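Local structure of EF0056 (Enterococcus faecalis, 6ORI) at residues I51-Y56 against I85-K90; W68-Q73 against R98-I103; W114-I119 against D123-G128. The protein is of unknown function but, as an enterococcal surface protein with an immunoglobulin-like N-terminal region, is probably linked to biofilm formation. All coordinates share one frame; numbering follows the deposited sequence. Where two conformers were deposited one is given.

Contact 1 (I51-Y56 against I85-K90); sequences IDFEVY and IQVDPK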
# COMPACT_ATOMS: atom_id res chain seq x y z
N ILE A 51 -15.41 9.44 7.15
CA ILE A 51 -14.66 8.87 6.03
C ILE A 51 -15.12 7.43 5.84
O ILE A 51 -15.02 6.62 6.77
CB ILE A 51 -13.15 8.92 6.27
CG1 ILE A 51 -12.66 10.36 6.33
CG2 ILE A 51 -12.38 8.11 5.20
CD1 ILE A 51 -11.21 10.51 6.75
N ASP A 52 -15.62 7.10 4.66
CA ASP A 52 -16.03 5.75 4.33
C ASP A 52 -14.81 4.94 3.91
O ASP A 52 -13.88 5.49 3.28
CB ASP A 52 -17.05 5.74 3.18
CG ASP A 52 -18.41 6.30 3.57
OD1 ASP A 52 -18.67 6.61 4.76
OD2 ASP A 52 -19.25 6.41 2.65
N PHE A 53 -14.83 3.63 4.17
CA PHE A 53 -13.71 2.76 3.79
C PHE A 53 -14.17 1.32 3.68
O PHE A 53 -15.25 0.97 4.15
CB PHE A 53 -12.51 2.86 4.77
CG PHE A 53 -12.78 2.27 6.16
CD1 PHE A 53 -12.51 0.95 6.45
CD2 PHE A 53 -13.30 3.07 7.15
CE1 PHE A 53 -12.75 0.45 7.72
CE2 PHE A 53 -13.53 2.58 8.43
CZ PHE A 53 -13.27 1.28 8.71
N GLU A 54 -13.32 0.49 3.08
CA GLU A 54 -13.46 -0.95 3.11
C GLU A 54 -12.12 -1.54 3.53
O GLU A 54 -11.06 -0.89 3.38
CB GLU A 54 -13.81 -1.53 1.74
CG GLU A 54 -15.10 -1.00 1.19
CD GLU A 54 -15.52 -1.65 -0.12
OE1 GLU A 54 -14.65 -1.96 -0.98
OE2 GLU A 54 -16.73 -1.82 -0.30
N VAL A 55 -12.17 -2.75 4.07
CA VAL A 55 -10.96 -3.51 4.40
C VAL A 55 -10.95 -4.76 3.54
O VAL A 55 -11.98 -5.43 3.40
CB VAL A 55 -10.89 -3.87 5.89
CG1 VAL A 55 -9.58 -4.57 6.23
CG2 VAL A 55 -11.10 -2.66 6.76
N TYR A 56 -9.81 -5.05 2.92
CA TYR A 56 -9.64 -6.28 2.15
C TYR A 56 -8.68 -7.19 2.87
O TYR A 56 -7.70 -6.74 3.47
CB TYR A 56 -9.13 -5.99 0.72
CG TYR A 56 -9.93 -4.92 0.03
CD1 TYR A 56 -11.31 -4.94 0.05
CD2 TYR A 56 -9.31 -3.86 -0.59
CE1 TYR A 56 -12.05 -3.92 -0.53
CE2 TYR A 56 -10.04 -2.85 -1.16
CZ TYR A 56 -11.40 -2.89 -1.15
OH TYR A 56 -12.10 -1.84 -1.71
N ILE A 85 -14.99 4.13 15.08
CA ILE A 85 -14.71 3.47 13.79
C ILE A 85 -15.44 2.14 13.81
O ILE A 85 -15.29 1.36 14.76
CB ILE A 85 -13.21 3.23 13.58
CG1 ILE A 85 -12.41 4.53 13.76
CG2 ILE A 85 -13.00 2.60 12.22
CD1 ILE A 85 -10.93 4.37 13.52
N GLN A 86 -16.23 1.88 12.77
CA GLN A 86 -16.95 0.62 12.64
C GLN A 86 -16.86 0.11 11.21
O GLN A 86 -16.53 0.88 10.29
CB GLN A 86 -18.44 0.77 12.99
CG GLN A 86 -18.73 1.17 14.42
CD GLN A 86 -20.21 1.18 14.70
OE1 GLN A 86 -21.01 1.02 13.78
NE2 GLN A 86 -20.59 1.32 15.96
N VAL A 87 -17.11 -1.18 11.02
CA VAL A 87 -17.09 -1.80 9.70
C VAL A 87 -17.92 -3.07 9.78
O VAL A 87 -18.02 -3.66 10.85
CB VAL A 87 -15.64 -2.10 9.25
CG1 VAL A 87 -15.00 -3.20 10.09
CG2 VAL A 87 -15.59 -2.48 7.79
N ASP A 88 -18.50 -3.50 8.66
CA ASP A 88 -19.22 -4.76 8.62
C ASP A 88 -18.23 -5.89 8.35
O ASP A 88 -17.27 -5.71 7.62
CB ASP A 88 -20.28 -4.76 7.54
CG ASP A 88 -21.44 -3.85 7.83
OD1 ASP A 88 -21.63 -3.43 8.99
OD2 ASP A 88 -22.20 -3.58 6.86
N PRO A 89 -18.49 -7.09 8.89
CA PRO A 89 -17.69 -8.26 8.52
C PRO A 89 -18.03 -8.70 7.11
O PRO A 89 -19.02 -8.27 6.53
CB PRO A 89 -18.14 -9.31 9.52
CG PRO A 89 -19.50 -8.91 9.91
CD PRO A 89 -19.52 -7.42 9.88
N LYS A 90 -17.18 -9.55 6.56
CA LYS A 90 -17.48 -10.16 5.28
C LYS A 90 -18.85 -10.81 5.33
O LYS A 90 -19.18 -11.50 6.30
CB LYS A 90 -16.41 -11.18 4.95
CG LYS A 90 -16.46 -11.72 3.52
CD LYS A 90 -16.84 -13.18 3.50
CE LYS A 90 -17.04 -13.66 2.09
NZ LYS A 90 -17.83 -14.89 2.07
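Where Phe53 reaches Ile85 and Val87, the axes of strands 51-56 and 85-87 approach to 8.5 Å, with 50° between their N-to-C directions. They are not adjacent in the curled antiparallel sheet: both pair with strand 135-144, one on each of its edges, so the contact spans that intervening strand through side chains. Phe53 touches both Ile85 and Val87 with the end of its ring. Its CG lies between the backbone N and the carbonyl carbon (chi1 70°), a setting from which the far end of the ring extends to the other strand although the CB does not point there. The ring crosses both aliphatic partners at about a right angle. Its CZ lies 3.8 Å from Ile85 CG2, while CE1 is 4.1 Å from Val87 CG2, so Ile85 meets the far end of the ring and Val87 the adjoining CE1. At the ring's own edge, in its plane, stands Val55 CG2. Beyond the segments, Phe36 meets the Phe53 ring and Ile142 of the intervening strand packs on Phe53; Phe100 touches both Ile85 and Val87, extending the apolar cluster. Between the two aliphatic residues, the backbone carbonyl of Gln86 brings its O to 3.6 Å from Phe53 CZ.

Contact 2 (W68-Q73 against R98-I103); sequences WEIRLQ and RTFVRI
Phe100 meets Leu72 and Ile70 with different parts of its ring. Leu72 CD2 lies over one face, and Leu72 CB is 3.9 Å from Phe100 CE1; Ile70 CG2 comes instead to the edge, near the ring plane, 4.4 Å from the same CE1. The first torsion of Phe100 (chi1 -98°) is well off the staggered value near -60°. A second, separate touch is made by Ile103, whose CD1 sits over one face of the Arg71 guanidinium, offset toward its rim and 3.9 Å from Arg71 NE; the two side chains cross at about a right angle.

The backbones stay well apart, with Leu72 CA and Phe100 CA, the nearest such pair, 8.4 Å from each other. That spacing fits the sheet topology: strands 68-74 and 98-104 each pair antiparallel with strand 113-117, which runs between them. Strand 98-104 is interrupted near Phe100 by a bulge or short loop. From the intervening strand, Trp114 and Val116 pack on Phe100.

Glu69, on the same strand, is one of the residues that position Arg71. The extended arginine chain presents the guanidinium side-on to Glu69, and NE and NH2 each donate to the single oxygen Glu69 OE1 at 2.9 Å. The acceptor lies only 7° out of the guanidinium plane, so this salt bridge limits rotation of the flat group while Ile103 covers a face. Further out, Arg71 NH1 is salt-bridged to Glu21 and NH2 to Asp178. Three carboxylates, those of Glu69, Glu21 and Asp178, thus pair with the buried guanidinium and would be expected to offset its charge; the other oxygen of Glu69, OE2, has a weak hydrogen bond to His174 NE2.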
# COMPACT_ATOMS: atom_id res chain seq x y z
N TRP A 68 -5.26 -13.61 15.82
CA TRP A 68 -4.94 -12.71 14.72
C TRP A 68 -5.73 -11.43 14.88
O TRP A 68 -6.96 -11.43 14.87
CB TRP A 68 -5.31 -13.40 13.42
CG TRP A 68 -4.75 -14.78 13.31
CD1 TRP A 68 -5.47 -15.93 13.33
CD2 TRP A 68 -3.37 -15.16 13.18
NE1 TRP A 68 -4.63 -17.02 13.22
CE2 TRP A 68 -3.34 -16.57 13.12
CE3 TRP A 68 -2.17 -14.46 13.11
CZ2 TRP A 68 -2.16 -17.28 13.01
CZ3 TRP A 68 -1.00 -15.17 12.97
CH2 TRP A 68 -1.00 -16.57 12.93
N GLU A 69 -4.99 -10.33 15.04
CA GLU A 69 -5.61 -9.03 15.30
C GLU A 69 -5.17 -7.99 14.28
O GLU A 69 -3.97 -7.76 14.09
CB GLU A 69 -5.25 -8.55 16.70
CG GLU A 69 -5.89 -7.24 17.09
CD GLU A 69 -5.64 -6.96 18.54
OE1 GLU A 69 -4.58 -6.37 18.85
OE2 GLU A 69 -6.48 -7.38 19.36
N ILE A 70 -6.14 -7.37 13.64
CA ILE A 70 -5.87 -6.30 12.70
C ILE A 70 -5.72 -5.02 13.49
O ILE A 70 -6.54 -4.73 14.38
CB ILE A 70 -7.04 -6.15 11.72
CG1 ILE A 70 -7.19 -7.40 10.83
CG2 ILE A 70 -6.87 -4.89 10.83
CD1 ILE A 70 -8.47 -7.43 10.03
N ARG A 71 -4.66 -4.28 13.21
CA ARG A 71 -4.45 -2.98 13.79
C ARG A 71 -4.45 -1.92 12.72
O ARG A 71 -3.93 -2.13 11.62
CB ARG A 71 -3.17 -2.94 14.62
CG ARG A 71 -3.39 -3.75 15.91
CD ARG A 71 -2.31 -3.61 16.92
NE ARG A 71 -2.60 -4.45 18.07
CZ ARG A 71 -1.77 -4.62 19.08
NH1 ARG A 71 -0.58 -4.03 19.09
NH2 ARG A 71 -2.12 -5.42 20.07
N LEU A 72 -5.10 -0.80 13.02
CA LEU A 72 -5.22 0.33 12.10
C LEU A 72 -4.68 1.55 12.83
O LEU A 72 -5.23 1.98 13.86
CB LEU A 72 -6.66 0.55 11.71
CG LEU A 72 -6.93 1.77 10.84
CD1 LEU A 72 -6.29 1.64 9.46
CD2 LEU A 72 -8.43 1.99 10.73
N GLN A 73 -3.56 2.08 12.34
CA GLN A 73 -2.99 3.33 12.84
C GLN A 73 -3.43 4.46 11.91
O GLN A 73 -3.37 4.32 10.68
CB GLN A 73 -1.45 3.29 12.91
CG GLN A 73 -0.84 4.60 13.43
CD GLN A 73 0.65 4.50 13.74
OE1 GLN A 73 1.14 3.47 14.21
NE2 GLN A 73 1.38 5.58 13.51
N ARG A 98 -19.06 -4.58 13.28
CA ARG A 98 -17.95 -4.58 14.23
C ARG A 98 -17.48 -3.18 14.55
O ARG A 98 -17.58 -2.27 13.73
CB ARG A 98 -16.75 -5.35 13.70
CG ARG A 98 -17.06 -6.73 13.17
CD ARG A 98 -17.74 -7.62 14.16
NE ARG A 98 -17.68 -9.00 13.65
CZ ARG A 98 -18.51 -9.98 13.97
NH1 ARG A 98 -19.51 -9.78 14.81
NH2 ARG A 98 -18.33 -11.19 13.44
N THR A 99 -16.95 -3.02 15.77
CA THR A 99 -16.32 -1.79 16.21
C THR A 99 -14.82 -1.99 16.26
O THR A 99 -14.34 -3.01 16.73
CB THR A 99 -16.87 -1.38 17.58
OG1 THR A 99 -18.25 -1.04 17.42
CG2 THR A 99 -16.14 -0.16 18.13
N PHE A 100 -14.08 -1.04 15.72
CA PHE A 100 -12.63 -1.00 15.89
C PHE A 100 -12.38 -0.36 17.27
O PHE A 100 -12.83 0.75 17.50
CB PHE A 100 -12.01 -0.11 14.81
CG PHE A 100 -11.46 -0.82 13.62
CD1 PHE A 100 -10.15 -1.26 13.64
CD2 PHE A 100 -12.18 -0.98 12.44
CE1 PHE A 100 -9.56 -1.87 12.54
CE2 PHE A 100 -11.58 -1.60 11.33
CZ PHE A 100 -10.29 -2.04 11.40
N VAL A 101 -11.72 -1.05 18.17
CA VAL A 101 -11.52 -0.58 19.55
C VAL A 101 -10.24 0.20 19.65
O VAL A 101 -9.19 -0.27 19.19
CB VAL A 101 -11.48 -1.80 20.50
CG1 VAL A 101 -11.07 -1.40 21.92
CG2 VAL A 101 -12.81 -2.51 20.51
N ARG A 102 -10.29 1.37 20.26
CA ARG A 102 -9.11 2.19 20.37
C ARG A 102 -8.18 1.66 21.47
O ARG A 102 -8.62 1.29 22.55
CB ARG A 102 -9.51 3.64 20.64
CG ARG A 102 -8.38 4.60 20.40
CD ARG A 102 -8.91 6.02 20.33
NE ARG A 102 -7.85 6.96 19.99
CZ ARG A 102 -8.05 8.21 19.60
NH1 ARG A 102 -9.27 8.71 19.48
NH2 ARG A 102 -6.99 8.97 19.34
N ILE A 103 -6.90 1.62 21.19
CA ILE A 103 -5.91 1.24 22.17
C ILE A 103 -5.45 2.48 22.95
O ILE A 103 -5.21 3.53 22.37
CB ILE A 103 -4.70 0.55 21.47
CG1 ILE A 103 -5.18 -0.75 20.80
CG2 ILE A 103 -3.59 0.27 22.47
CD1 ILE A 103 -4.15 -1.39 19.90

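Contact 3 (W114-I119 against D123-G128); sequences WKVNYI and DGLFAG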
# COMPACT_ATOMS: atom_id res chain seq x y z
N TRP A 114 -6.09 1.47 16.51
CA TRP A 114 -7.33 0.75 16.75
C TRP A 114 -7.14 -0.72 16.38
O TRP A 114 -6.28 -1.08 15.59
CB TRP A 114 -8.44 1.34 15.88
CG TRP A 114 -8.97 2.66 16.35
CD1 TRP A 114 -10.15 2.86 17.00
CD2 TRP A 114 -8.39 3.97 16.19
NE1 TRP A 114 -10.35 4.20 17.24
CE2 TRP A 114 -9.28 4.90 16.76
CE3 TRP A 114 -7.22 4.45 15.59
CZ2 TRP A 114 -9.02 6.26 16.79
CZ3 TRP A 114 -6.98 5.82 15.62
CH2 TRP A 114 -7.88 6.70 16.21
N LYS A 115 -8.00 -1.58 16.92
CA LYS A 115 -7.89 -3.03 16.74
C LYS A 115 -9.23 -3.71 16.50
O LYS A 115 -10.26 -3.30 17.07
CB LYS A 115 -7.21 -3.68 17.96
CG LYS A 115 -7.97 -3.50 19.26
CD LYS A 115 -7.24 -4.15 20.44
CE LYS A 115 -8.03 -3.89 21.70
NZ LYS A 115 -7.53 -4.66 22.87
N VAL A 116 -9.23 -4.73 15.66
CA VAL A 116 -10.38 -5.62 15.45
C VAL A 116 -9.84 -6.99 15.11
O VAL A 116 -8.78 -7.09 14.52
CB VAL A 116 -11.32 -5.05 14.35
CG1 VAL A 116 -10.73 -5.16 12.95
CG2 VAL A 116 -12.67 -5.73 14.41
N ASN A 117 -10.52 -8.05 15.50
CA ASN A 117 -10.03 -9.36 15.19
C ASN A 117 -10.11 -9.62 13.69
O ASN A 117 -11.03 -9.20 13.01
CB ASN A 117 -10.79 -10.42 15.98
CG ASN A 117 -10.43 -10.42 17.43
OD1 ASN A 117 -9.47 -9.78 17.84
ND2 ASN A 117 -11.16 -11.20 18.22
N TYR A 118 -9.13 -10.35 13.18
CA TYR A 118 -9.15 -10.74 11.78
C TYR A 118 -10.26 -11.75 11.46
O TYR A 118 -10.92 -11.63 10.43
CB TYR A 118 -7.77 -11.32 11.40
CG TYR A 118 -7.61 -11.72 9.95
CD1 TYR A 118 -8.13 -12.91 9.47
CD2 TYR A 118 -6.95 -10.89 9.04
CE1 TYR A 118 -7.99 -13.28 8.13
CE2 TYR A 118 -6.81 -11.25 7.71
CZ TYR A 118 -7.33 -12.45 7.27
OH TYR A 118 -7.19 -12.80 5.95
N ILE A 119 -10.46 -12.73 12.35
CA ILE A 119 -11.29 -13.88 12.03
C ILE A 119 -12.74 -13.63 12.41
O ILE A 119 -13.05 -13.27 13.56
CB ILE A 119 -10.77 -15.14 12.75
CG1 ILE A 119 -9.35 -15.48 12.28
CG2 ILE A 119 -11.72 -16.31 12.56
CD1 ILE A 119 -9.27 -16.11 10.89
N ASP A 123 -15.62 -12.55 16.44
CA ASP A 123 -16.05 -11.15 16.41
C ASP A 123 -15.17 -10.29 15.52
O ASP A 123 -14.97 -9.09 15.76
CB ASP A 123 -16.11 -10.59 17.83
CG ASP A 123 -17.05 -11.38 18.70
OD1 ASP A 123 -18.24 -11.51 18.31
OD2 ASP A 123 -16.58 -11.89 19.74
N GLY A 124 -14.69 -10.90 14.44
CA GLY A 124 -13.77 -10.25 13.53
C GLY A 124 -14.37 -10.07 12.14
O GLY A 124 -15.59 -10.01 11.95
N LEU A 125 -13.50 -9.96 11.13
CA LEU A 125 -13.93 -9.55 9.79
C LEU A 125 -14.05 -10.64 8.74
O LEU A 125 -14.96 -10.59 7.93
CB LEU A 125 -12.98 -8.49 9.23
CG LEU A 125 -12.78 -7.25 10.10
CD1 LEU A 125 -11.98 -6.20 9.36
CD2 LEU A 125 -14.08 -6.66 10.59
N PHE A 126 -13.11 -11.57 8.70
CA PHE A 126 -12.90 -12.43 7.54
C PHE A 126 -13.10 -13.91 7.85
O PHE A 126 -12.69 -14.43 8.90
CB PHE A 126 -11.49 -12.20 6.97
CG PHE A 126 -11.24 -10.77 6.54
CD1 PHE A 126 -12.10 -10.16 5.64
CD2 PHE A 126 -10.18 -10.03 7.04
CE1 PHE A 126 -11.91 -8.87 5.25
CE2 PHE A 126 -9.99 -8.72 6.63
CZ PHE A 126 -10.86 -8.16 5.74
N ALA A 127 -13.74 -14.61 6.93
CA ALA A 127 -14.06 -16.02 7.13
C ALA A 127 -12.77 -16.83 7.18
O ALA A 127 -12.00 -16.87 6.21
CB ALA A 127 -14.99 -16.50 6.03
N GLY A 128 -12.52 -17.49 8.31
CA GLY A 128 -11.29 -18.22 8.50
C GLY A 128 -11.10 -19.38 7.54
O GLY A 128 -9.99 -19.69 7.13
O HOH W 1 -12.88 -7.99 17.20
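A tight return loop follows strand 113-117, folding Asp123-Gly128 back against Asn117-Ile119; Asn117 CA and Gly124 CA are only 4.2 Å apart. Tyr118 O is the central acceptor. Phe126 N donates to it at 2.8 Å, nearly along the carbonyl direction, whereas Leu125 N approaches the same oxygen at 3.2 Å from above the carbonyl plane. Leu125 N also makes a weak bond to Asn117 O, so its one N-H is shared between successive carbonyls. Gly124, having no side chain, brings its CA to 3.0 Å from Asn117 O.

Ile119 and Phe126 form a single beta bridge, and not a continuing hairpin; a CA-H...O contact from Ile119 CA to Phe126 O accompanies it. Asp123 has a positive phi (55°), a left-handed conformation within the reversal. A water joins the two arms, accepting from Asn117 N and donating to Asp123 O.

Phe126 turns an edge to the Tyr118 ring in a T-shaped pair, centroids 5.1 Å apart and planes at 62°, with Phe126 CD2 over the tyrosine face, 3.6 Å from Tyr118 CE2. Tyr118 CG is anti to the backbone N (chi1 -177°), which carries the ring back to Phe126 although its CB points away. Val116 CG1 meets Leu125 CD1 at 3.9 Å, the two side chains crossing at about a right angle. His59 ties both arms together from outside, hydrogen-bonding Tyr118 OH through ND1 and Gly128 O through NE2.

All three contacts reach the same curled antiparallel sheet, contact 3 through strand 113-117; Phe53, Ile85, Val87, Phe100, Leu72, Ile70, Val116 and Leu125 form their shared apolar part. Contacts 1 and 2, centres about 11 Å apart, join where strands 82-87 and 98-104 pair: Val87 O lies 2.8 Å from Arg98 N, a probable hydrogen bond. Contacts 2 and 3, centres about 9 Å apart, meet where 68-74 pairs with 113-117, with Ile70 N 2.8 Å from Val116 O. Contact 3 reaches back to contact 1, about 11 Å between centres, through Leu125, whose O is 2.8 Å from Lys90 N and whose CD2 packs on Val87 CG1. Other residues, among them Asp374 and Asp402, hold the calcium ion.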